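Local coordinates for protein oxidoreductase, Gfo/Idh/MocA family (Vibrio cholerae, PDB 1XEA) that probably acts as an NAD(P)-dependent oxidoreductase of the Gfo/Idh/MocA family, binding its nucleotide cofactor through a Rossmann-fold domain, at residues K4-G9 with R57-Y62; V67-A72 with T78-F83; N105-A110 with L117-N122. All blocks are in the same frame, centred on the assembly; numbering follows the deposited sequence.

Contact 1 (K4-G9 with R57-Y62)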
loop_
_atom_site.group_PDB
_atom_site.type_symbol
_atom_site.label_atom_id
_atom_site.label_comp_id
_atom_site.label_asym_id
_atom_site.label_seq_id
_atom_site.Cartn_x
_atom_site.Cartn_y
_atom_site.Cartn_z
ATOM N N LYS A 4 -22.373 -38.426 9.267
ATOM C CA LYS A 4 -22.196 -38.331 10.712
ATOM C C LYS A 4 -20.692 -38.416 10.952
ATOM O O LYS A 4 -20.072 -39.473 10.807
ATOM C CB LYS A 4 -22.923 -39.483 11.416
ATOM C CG LYS A 4 -22.956 -39.422 12.947
ATOM C CD LYS A 4 -23.634 -40.675 13.534
ATOM C CE LYS A 4 -24.965 -40.359 14.219
ATOM N NZ LYS A 4 -24.797 -39.466 15.410
ATOM N N ILE A 5 -20.108 -37.278 11.293
ATOM C CA ILE A 5 -18.679 -37.188 11.529
ATOM C C ILE A 5 -18.396 -37.136 13.025
ATOM O O ILE A 5 -19.159 -36.555 13.787
ATOM C CB ILE A 5 -18.099 -35.913 10.830
ATOM C CG1 ILE A 5 -17.929 -36.156 9.329
ATOM C CG2 ILE A 5 -16.747 -35.547 11.415
ATOM C CD1 ILE A 5 -19.209 -36.415 8.571
ATOM N N ALA A 6 -17.304 -37.755 13.447
ATOM C CA ALA A 6 -16.939 -37.737 14.848
ATOM C C ALA A 6 -15.631 -36.983 14.945
ATOM O O ALA A 6 -14.684 -37.253 14.201
ATOM C CB ALA A 6 -16.773 -39.143 15.361
HETATM N N MSE A 7 -15.586 -36.017 15.846
HETATM C CA MSE A 7 -14.375 -35.246 16.041
HETATM C C MSE A 7 -13.701 -35.651 17.345
HETATM O O MSE A 7 -14.196 -35.372 18.438
HETATM C CB MSE A 7 -14.695 -33.760 16.060
HETATM C CG MSE A 7 -15.008 -33.199 14.697
HETATM SE SE MSE A 7 -15.254 -31.296 14.748
HETATM C CE MSE A 7 -13.725 -30.812 15.836
ATOM N N ILE A 8 -12.562 -36.312 17.214
ATOM C CA ILE A 8 -11.815 -36.763 18.367
ATOM C C ILE A 8 -10.696 -35.786 18.676
ATOM O O ILE A 8 -9.898 -35.454 17.799
ATOM C CB ILE A 8 -11.188 -38.155 18.124
ATOM C CG1 ILE A 8 -12.281 -39.207 17.917
ATOM C CG2 ILE A 8 -10.294 -38.535 19.289
ATOM C CD1 ILE A 8 -12.776 -39.311 16.498
ATOM N N GLY A 9 -10.646 -35.325 19.922
ATOM C CA GLY A 9 -9.602 -34.400 20.339
ATOM C C GLY A 9 -9.915 -32.946 20.057
ATOM O O GLY A 9 -9.560 -32.409 19.008
ATOM N N ARG A 57 -13.170 -44.880 21.746
ATOM C CA ARG A 57 -13.716 -46.170 21.335
ATOM C C ARG A 57 -15.234 -46.136 21.259
ATOM O O ARG A 57 -15.829 -46.670 20.319
ATOM C CB ARG A 57 -13.261 -47.261 22.300
ATOM C CG ARG A 57 -11.762 -47.442 22.308
ATOM C CD ARG A 57 -11.272 -47.869 23.681
ATOM N NE ARG A 57 -9.885 -47.469 23.893
ATOM C CZ ARG A 57 -9.258 -47.530 25.062
ATOM N NH1 ARG A 57 -9.902 -47.978 26.131
ATOM N NH2 ARG A 57 -7.990 -47.135 25.160
ATOM N N ASP A 58 -15.854 -45.490 22.242
ATOM C CA ASP A 58 -17.308 -45.386 22.292
ATOM C C ASP A 58 -17.848 -44.713 21.042
ATOM O O ASP A 58 -19.033 -44.816 20.724
ATOM C CB ASP A 58 -17.739 -44.588 23.524
ATOM C CG ASP A 58 -17.281 -45.225 24.820
ATOM O OD1 ASP A 58 -17.736 -46.350 25.129
ATOM O OD2 ASP A 58 -16.466 -44.600 25.533
ATOM N N VAL A 59 -16.963 -44.022 20.338
ATOM C CA VAL A 59 -17.330 -43.320 19.122
ATOM C C VAL A 59 -18.011 -44.237 18.104
ATOM O O VAL A 59 -18.908 -43.810 17.382
ATOM C CB VAL A 59 -16.078 -42.667 18.481
ATOM C CG1 VAL A 59 -16.417 -42.089 17.120
ATOM C CG2 VAL A 59 -15.543 -41.573 19.399
ATOM N N LEU A 60 -17.592 -45.493 18.048
ATOM C CA LEU A 60 -18.182 -46.429 17.101
ATOM C C LEU A 60 -19.654 -46.691 17.372
ATOM O O LEU A 60 -20.404 -47.063 16.469
ATOM C CB LEU A 60 -17.428 -47.745 17.147
ATOM C CG LEU A 60 -15.966 -47.622 16.749
ATOM C CD1 LEU A 60 -15.290 -48.953 17.016
ATOM C CD2 LEU A 60 -15.849 -47.226 15.269
ATOM N N GLN A 61 -20.056 -46.501 18.624
ATOM C CA GLN A 61 -21.437 -46.731 19.046
ATOM C C GLN A 61 -22.499 -45.996 18.228
ATOM O O GLN A 61 -23.546 -46.560 17.897
ATOM C CB GLN A 61 -21.590 -46.377 20.531
ATOM C CG GLN A 61 -20.738 -47.262 21.442
ATOM C CD GLN A 61 -21.034 -47.073 22.918
ATOM O OE1 GLN A 61 -22.168 -47.258 23.361
ATOM N NE2 GLN A 61 -20.010 -46.715 23.693
ATOM N N TYR A 62 -22.216 -44.743 17.895
ATOM C CA TYR A 62 -23.137 -43.907 17.137
ATOM C C TYR A 62 -23.128 -44.182 15.630
ATOM O O TYR A 62 -23.856 -43.545 14.863
ATOM C CB TYR A 62 -22.807 -42.441 17.409
ATOM C CG TYR A 62 -22.658 -42.127 18.879
ATOM C CD1 TYR A 62 -21.465 -42.378 19.550
ATOM C CD2 TYR A 62 -23.718 -41.593 19.604
ATOM C CE1 TYR A 62 -21.334 -42.099 20.915
ATOM C CE2 TYR A 62 -23.600 -41.311 20.967
ATOM C CZ TYR A 62 -22.410 -41.562 21.619
ATOM O OH TYR A 62 -22.297 -41.263 22.961
#

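Contact 2 (V67-A72 with T78-F83)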
loop_
_atom_site.group_PDB
_atom_site.type_symbol
_atom_site.label_atom_id
_atom_site.label_comp_id
_atom_site.label_asym_id
_atom_site.label_seq_id
_atom_site.Cartn_x
_atom_site.Cartn_y
_atom_site.Cartn_z
ATOM N N VAL A 67 -14.186 -40.053 10.981
ATOM C CA VAL A 67 -13.640 -39.393 12.166
ATOM C C VAL A 67 -12.570 -38.369 11.780
ATOM O O VAL A 67 -11.852 -38.543 10.793
ATOM C CB VAL A 67 -13.009 -40.410 13.149
ATOM C CG1 VAL A 67 -14.068 -41.354 13.670
ATOM C CG2 VAL A 67 -11.903 -41.179 12.464
HETATM N N MSE A 68 -12.487 -37.291 12.554
HETATM C CA MSE A 68 -11.505 -36.233 12.329
HETATM C C MSE A 68 -10.676 -36.122 13.591
HETATM O O MSE A 68 -11.156 -35.651 14.619
HETATM C CB MSE A 68 -12.205 -34.901 12.054
HETATM C CG MSE A 68 -12.924 -34.852 10.724
HETATM SE SE MSE A 68 -13.941 -33.241 10.416
HETATM C CE MSE A 68 -12.486 -31.977 10.231
ATOM N N ILE A 69 -9.430 -36.560 13.522
ATOM C CA ILE A 69 -8.571 -36.518 14.694
ATOM C C ILE A 69 -7.853 -35.183 14.805
ATOM O O ILE A 69 -7.130 -34.787 13.902
ATOM C CB ILE A 69 -7.560 -37.655 14.625
ATOM C CG1 ILE A 69 -8.326 -38.978 14.533
ATOM C CG2 ILE A 69 -6.644 -37.618 15.837
ATOM C CD1 ILE A 69 -7.507 -40.129 14.032
ATOM N N HIS A 70 -8.050 -34.482 15.912
ATOM C CA HIS A 70 -7.404 -33.189 16.072
ATOM C C HIS A 70 -6.514 -33.205 17.293
ATOM O O HIS A 70 -5.982 -32.177 17.706
ATOM C CB HIS A 70 -8.453 -32.093 16.213
ATOM C CG HIS A 70 -9.498 -32.126 15.145
ATOM N ND1 HIS A 70 -9.241 -31.773 13.837
ATOM C CD2 HIS A 70 -10.799 -32.496 15.186
ATOM C CE1 HIS A 70 -10.340 -31.923 13.119
ATOM N NE2 HIS A 70 -11.300 -32.361 13.913
ATOM N N ALA A 71 -6.363 -34.387 17.872
ATOM C CA ALA A 71 -5.536 -34.551 19.052
ATOM C C ALA A 71 -4.092 -34.131 18.790
ATOM O O ALA A 71 -3.761 -33.608 17.726
ATOM C CB ALA A 71 -5.581 -35.995 19.510
ATOM N N ALA A 72 -3.237 -34.368 19.778
ATOM C CA ALA A 72 -1.824 -34.031 19.681
ATOM C C ALA A 72 -1.168 -34.903 18.619
ATOM O O ALA A 72 -1.705 -35.939 18.244
ATOM C CB ALA A 72 -1.153 -34.244 21.024
ATOM N N THR A 78 -1.949 -43.737 16.785
ATOM C CA THR A 78 -2.846 -44.583 17.538
ATOM C C THR A 78 -4.258 -44.416 17.017
ATOM O O THR A 78 -4.809 -45.313 16.384
ATOM C CB THR A 78 -2.807 -44.215 19.011
ATOM O OG1 THR A 78 -1.449 -44.227 19.464
ATOM C CG2 THR A 78 -3.621 -45.200 19.827
ATOM N N LEU A 79 -4.834 -43.250 17.271
ATOM C CA LEU A 79 -6.190 -42.957 16.830
ATOM C C LEU A 79 -6.415 -43.290 15.359
ATOM O O LEU A 79 -7.358 -43.998 15.006
ATOM C CB LEU A 79 -6.501 -41.483 17.079
ATOM C CG LEU A 79 -6.479 -41.048 18.545
ATOM C CD1 LEU A 79 -6.664 -39.553 18.622
ATOM C CD2 LEU A 79 -7.566 -41.764 19.323
ATOM N N ALA A 80 -5.545 -42.772 14.502
ATOM C CA ALA A 80 -5.654 -43.008 13.069
ATOM C C ALA A 80 -5.784 -44.495 12.759
ATOM O O ALA A 80 -6.800 -44.943 12.222
ATOM C CB ALA A 80 -4.434 -42.433 12.355
ATOM N N ALA A 81 -4.740 -45.252 13.089
ATOM C CA ALA A 81 -4.721 -46.690 12.851
ATOM C C ALA A 81 -6.010 -47.342 13.338
ATOM O O ALA A 81 -6.630 -48.132 12.622
ATOM C CB ALA A 81 -3.525 -47.319 13.552
ATOM N N PHE A 82 -6.418 -46.994 14.554
ATOM C CA PHE A 82 -7.629 -47.557 15.143
ATOM C C PHE A 82 -8.838 -47.532 14.214
ATOM O O PHE A 82 -9.434 -48.574 13.923
ATOM C CB PHE A 82 -7.989 -46.831 16.436
ATOM C CG PHE A 82 -9.182 -47.411 17.136
ATOM C CD1 PHE A 82 -9.163 -48.728 17.593
ATOM C CD2 PHE A 82 -10.319 -46.644 17.350
ATOM C CE1 PHE A 82 -10.259 -49.271 18.262
ATOM C CE2 PHE A 82 -11.421 -47.176 18.019
ATOM C CZ PHE A 82 -11.392 -48.494 18.475
ATOM N N PHE A 83 -9.203 -46.347 13.744
ATOM C CA PHE A 83 -10.355 -46.245 12.865
ATOM C C PHE A 83 -10.041 -46.704 11.456
ATOM O O PHE A 83 -10.939 -47.102 10.715
ATOM C CB PHE A 83 -10.883 -44.817 12.845
ATOM C CG PHE A 83 -11.250 -44.301 14.198
ATOM C CD1 PHE A 83 -10.291 -43.713 15.012
ATOM C CD2 PHE A 83 -12.550 -44.425 14.672
ATOM C CE1 PHE A 83 -10.623 -43.252 16.279
ATOM C CE2 PHE A 83 -12.892 -43.968 15.937
ATOM C CZ PHE A 83 -11.927 -43.379 16.742
#

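Contact 3 (N105-A110 with L117-N122)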
loop_
_atom_site.group_PDB
_atom_site.type_symbol
_atom_site.label_atom_id
_atom_site.label_comp_id
_atom_site.label_asym_id
_atom_site.label_seq_id
_atom_site.Cartn_x
_atom_site.Cartn_y
_atom_site.Cartn_z
ATOM N N ASN A 105 3.623 -45.952 7.377
ATOM C CA ASN A 105 2.847 -47.034 8.000
ATOM C C ASN A 105 1.342 -46.771 7.849
ATOM O O ASN A 105 0.617 -47.564 7.248
ATOM C CB ASN A 105 3.182 -47.172 9.496
ATOM C CG ASN A 105 4.552 -47.800 9.744
ATOM O OD1 ASN A 105 4.896 -48.827 9.150
ATOM N ND2 ASN A 105 5.331 -47.194 10.637
ATOM N N LEU A 106 0.885 -45.652 8.407
ATOM C CA LEU A 106 -0.518 -45.274 8.343
ATOM C C LEU A 106 -1.109 -45.335 6.930
ATOM O O LEU A 106 -2.258 -45.761 6.748
ATOM C CB LEU A 106 -0.714 -43.878 8.943
ATOM C CG LEU A 106 -0.551 -43.820 10.460
ATOM C CD1 LEU A 106 -0.455 -42.383 10.934
ATOM C CD2 LEU A 106 -1.724 -44.530 11.113
ATOM N N TYR A 107 -0.352 -44.913 5.921
ATOM C CA TYR A 107 -0.885 -44.975 4.566
ATOM C C TYR A 107 -0.881 -46.383 4.027
ATOM O O TYR A 107 -1.805 -46.780 3.316
ATOM C CB TYR A 107 -0.136 -44.047 3.607
ATOM C CG TYR A 107 -0.791 -42.696 3.515
ATOM C CD1 TYR A 107 -0.178 -41.568 4.054
ATOM C CD2 TYR A 107 -2.071 -42.559 2.972
ATOM C CE1 TYR A 107 -0.819 -40.338 4.069
ATOM C CE2 TYR A 107 -2.726 -41.332 2.981
ATOM C CZ TYR A 107 -2.092 -40.226 3.537
ATOM O OH TYR A 107 -2.739 -39.015 3.601
ATOM N N GLU A 108 0.160 -47.142 4.353
ATOM C CA GLU A 108 0.231 -48.528 3.912
ATOM C C GLU A 108 -0.982 -49.227 4.517
ATOM O O GLU A 108 -1.706 -49.932 3.823
ATOM C CB GLU A 108 1.533 -49.185 4.390
ATOM C CG GLU A 108 2.580 -49.377 3.284
ATOM C CD GLU A 108 3.890 -49.990 3.785
ATOM O OE1 GLU A 108 3.846 -51.018 4.499
ATOM O OE2 GLU A 108 4.975 -49.452 3.454
ATOM N N LEU A 109 -1.215 -48.990 5.805
ATOM C CA LEU A 109 -2.338 -49.573 6.530
ATOM C C LEU A 109 -3.676 -49.220 5.900
ATOM O O LEU A 109 -4.516 -50.091 5.677
ATOM C CB LEU A 109 -2.321 -49.086 7.982
ATOM C CG LEU A 109 -3.546 -49.408 8.856
ATOM C CD1 LEU A 109 -3.760 -50.911 8.956
ATOM C CD2 LEU A 109 -3.347 -48.821 10.248
ATOM N N ALA A 110 -3.874 -47.934 5.633
ATOM C CA ALA A 110 -5.115 -47.444 5.034
ATOM C C ALA A 110 -5.379 -48.078 3.667
ATOM O O ALA A 110 -6.530 -48.288 3.295
ATOM C CB ALA A 110 -5.057 -45.926 4.908
ATOM N N LEU A 117 -7.504 -41.699 3.901
ATOM C CA LEU A 117 -6.830 -41.011 4.987
ATOM C C LEU A 117 -6.489 -39.618 4.465
ATOM O O LEU A 117 -5.583 -39.446 3.650
ATOM C CB LEU A 117 -5.555 -41.758 5.368
ATOM C CG LEU A 117 -4.655 -41.094 6.410
ATOM C CD1 LEU A 117 -5.397 -40.929 7.735
ATOM C CD2 LEU A 117 -3.415 -41.951 6.599
ATOM N N TYR A 118 -7.231 -38.630 4.942
ATOM C CA TYR A 118 -7.056 -37.246 4.526
ATOM C C TYR A 118 -6.229 -36.437 5.521
ATOM O O TYR A 118 -6.495 -36.469 6.724
ATOM C CB TYR A 118 -8.431 -36.607 4.395
ATOM C CG TYR A 118 -8.482 -35.384 3.528
ATOM C CD1 TYR A 118 -8.724 -35.497 2.157
ATOM C CD2 TYR A 118 -8.330 -34.110 4.077
ATOM C CE1 TYR A 118 -8.823 -34.376 1.353
ATOM C CE2 TYR A 118 -8.426 -32.978 3.281
ATOM C CZ TYR A 118 -8.676 -33.117 1.916
ATOM O OH TYR A 118 -8.788 -32.002 1.119
ATOM N N VAL A 119 -5.240 -35.700 5.022
ATOM C CA VAL A 119 -4.404 -34.866 5.883
ATOM C C VAL A 119 -4.859 -33.405 5.760
ATOM O O VAL A 119 -5.125 -32.921 4.661
ATOM C CB VAL A 119 -2.910 -34.969 5.501
ATOM C CG1 VAL A 119 -2.089 -34.108 6.436
ATOM C CG2 VAL A 119 -2.442 -36.420 5.575
ATOM N N GLY A 120 -4.931 -32.712 6.892
ATOM C CA GLY A 120 -5.378 -31.332 6.897
ATOM C C GLY A 120 -4.384 -30.251 6.526
ATOM O O GLY A 120 -3.690 -29.712 7.385
ATOM N N PHE A 121 -4.330 -29.921 5.243
ATOM C CA PHE A 121 -3.436 -28.886 4.742
ATOM C C PHE A 121 -4.297 -27.775 4.152
ATOM O O PHE A 121 -4.480 -27.705 2.933
ATOM C CB PHE A 121 -2.543 -29.455 3.651
ATOM C CG PHE A 121 -1.428 -30.324 4.156
ATOM C CD1 PHE A 121 -1.361 -31.670 3.790
ATOM C CD2 PHE A 121 -0.386 -29.775 4.905
ATOM C CE1 PHE A 121 -0.269 -32.453 4.154
ATOM C CE2 PHE A 121 0.715 -30.544 5.278
ATOM C CZ PHE A 121 0.774 -31.885 4.899
ATOM N N ASN A 122 -4.807 -26.901 5.013
ATOM C CA ASN A 122 -5.675 -25.821 4.569
ATOM C C ASN A 122 -5.076 -24.915 3.484
ATOM O O ASN A 122 -5.799 -24.424 2.621
ATOM C CB ASN A 122 -6.143 -24.988 5.769
ATOM C CG ASN A 122 -5.052 -24.114 6.344
ATOM O OD1 ASN A 122 -5.247 -22.913 6.508
ATOM N ND2 ASN A 122 -3.906 -24.704 6.662
#

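Contact 1 (K4-G9 with R57-Y62)
Ala-6 of strand 4-8 and Val-59 of segment 57-62 bring their CA atoms closest, 7.0 Å apart. Toward the start of the strand the gap widens, and the CA atoms of Lys-4 and Tyr-62 stand 8.6 Å apart. Residues 57-61 have helical backbone angles and bonds that span three residues, such as Leu-60 N to Arg-57 O and Gln-61 N to Asp-58 O. This short helical turn lies over Ala-6 and Ile-8 with Val-59 and meets Lys-4 with the carbonyl of Tyr-62. No hydrogen bond crosses between the segments.

Val-59 meets two strand residues through its two methyls. Val-59 CG1, anti to the backbone N (chi1 173°), rests on the CB of Ala-6 at 3.4 Å. Val-59 CG2 diverges toward Ile-8, 4.3 Å from Ile-8 CG1. At the other end Lys-4 leaves the strand extended as far as CD and then bends at chi3 (-113°). The aliphatic part passes beside the carbonyl of Tyr-62, with Lys-4 CD 3.2 Å from Tyr-62 O, and Lys-4 NZ ends 4.1 Å from the CB of Tyr-62. The charged tip is held elsewhere, in a salt bridge with Glu-29 at the start of neighbouring strand 28-33. From CB the Tyr-62 ring leads away from the strand, and its hydroxyl makes a weak hydrogen bond to the backbone O of Thr-52.

Both segments belong to the Rossmann-type domain. The strand runs into Gly-9, whose positive phi suits a glycine and which probably opens the glycine-rich turn of the dinucleotide-binding motif. The chemistry is therefore divided: methyl groups seal the buried face of the first strand, while the lysine passes its CD and CE methylenes by one carbonyl oxygen and carries its charge to a carboxylate on the next strand.

Contact 2 (V67-A72 with T78-F83)
Val-67, Ile-69 and Ala-71 turn one face of strand 67-69 and the loop after it toward Leu-79, Ala-80 and Phe-83 of helix 78-83. The two axes lie 9.4 Å apart and run nearly antiparallel, at 165°. No hydrogen bond joins the segments, and the side-chain pairs that cross are all apolar.

The aromatic part is a CH-pi contact. Val-67 sets both methyls over the same face of the Phe-83 ring. Val-67 CG1 lies 4.0 Å from the Phe-83 ring centroid and 28° off the ring normal, on the CD2-CE2 side. With CG1 anti to the carbonyl carbon (chi1 -63°), CG2 falls between the backbone N and the carbonyl carbon and sits nearer the root of the ring, Val-67 CG2 3.6 Å from Phe-83 CG. The opposite face is covered by CD2 of Phe-82, which lies over the ring centre, so the Phe-83 ring is sandwiched between a strand valine and its own helix neighbour, which should restrict its tilt.

The aliphatic part centres on Ile-69, whose two branches reach different parts of the helix. Ile-69 CG2 touches CD1 of Leu-79 at 3.4 Å. Ile-69 CD1, at the end of the other branch, lies 3.5 Å from the CB of Leu-79 and also against Ala-80, by its backbone N and 4.2 Å from Ala-80 CB. CD1 of Leu-79 bridges further to the CB of Ala-71 at 3.8 Å, extending the apolar seam beyond the end of the strand.

This is the first half of the beta-alpha-beta unit formed by strand 66-69, helix 76-85 and strand 90-93, a building block of the Rossmann fold. Strand 66-69 lies between strands 3-8 and 90-93 in the parallel sheet. The helix reaches over both: Leu-79 also touches Ile-8 on the one, and Phe-83 touches Thr-90 on the other.

Contact 3 (N105-A110 with L117-N122)
Tyr-107 of helix 105-110 reaches across to Leu-117 and Val-119 of strand 117-120. Its CB leaves the helix obliquely to the strand, and the ring then swings back toward Leu-117. From CG onward the ring lies under a methyl: CD2 of Leu-117 stands over its centre, 3.7 Å from the Tyr-107 centroid and only 10° off the ring normal, a well-centred CH-pi contact. That methyl, Leu-117 CD2, also meets the CB of Leu-106 at 4.1 Å. Further out, Tyr-107 CE2 comes alongside the CB of Leu-117 at 3.7 Å, and this same CB packs against the CB of Ala-110 one helical turn on from Leu-106.

Helix 100-112 and strand 117-120 close the beta-alpha-beta unit that begins with strand 90-93, at an outermost strand of the Rossmann-type parallel sheet. Tyr-118 spends its backbone bonds on strand 90-93, which turns the carbonyl of Leu-117 to the outer edge.

There the side chain ends. Val-119 CG2 approaches at the ring edge, near its plane, and lies nearest to Tyr-107 OH, at 3.3 Å. Tyr-107 OH donates to Leu-117 O at 2.9 Å, from above the carbonyl plane (40° out of it) and not on a lone pair; the bond gives both buried groups a partner. Ile-289 and Asn-292 of helix 286-311 also touch Tyr-107.

All three contacts lie in one Rossmann-type domain and share its parallel sheet, whose order is 28-33, 3-8, 66-69, 90-93, 117-120. They come in series along the chain, one after the other. Centres of contacts 1 and 2 are about 10 Å apart, as are those of contacts 2 and 3, while contacts 1 and 3 are about 18 Å apart. Contacts 1 and 2 meet through adjacent strands, with probable hydrogen bonds from Met-68 N to Ala-6 O and His-70 N to Ile-8 O. Contacts 2 and 3 meet helix to helix, Ala-80 and Ala-81 against Leu-106 and Leu-109. Together they join strands of the sheet to the helical segments that pack on it, in the probable nucleotide-binding domain.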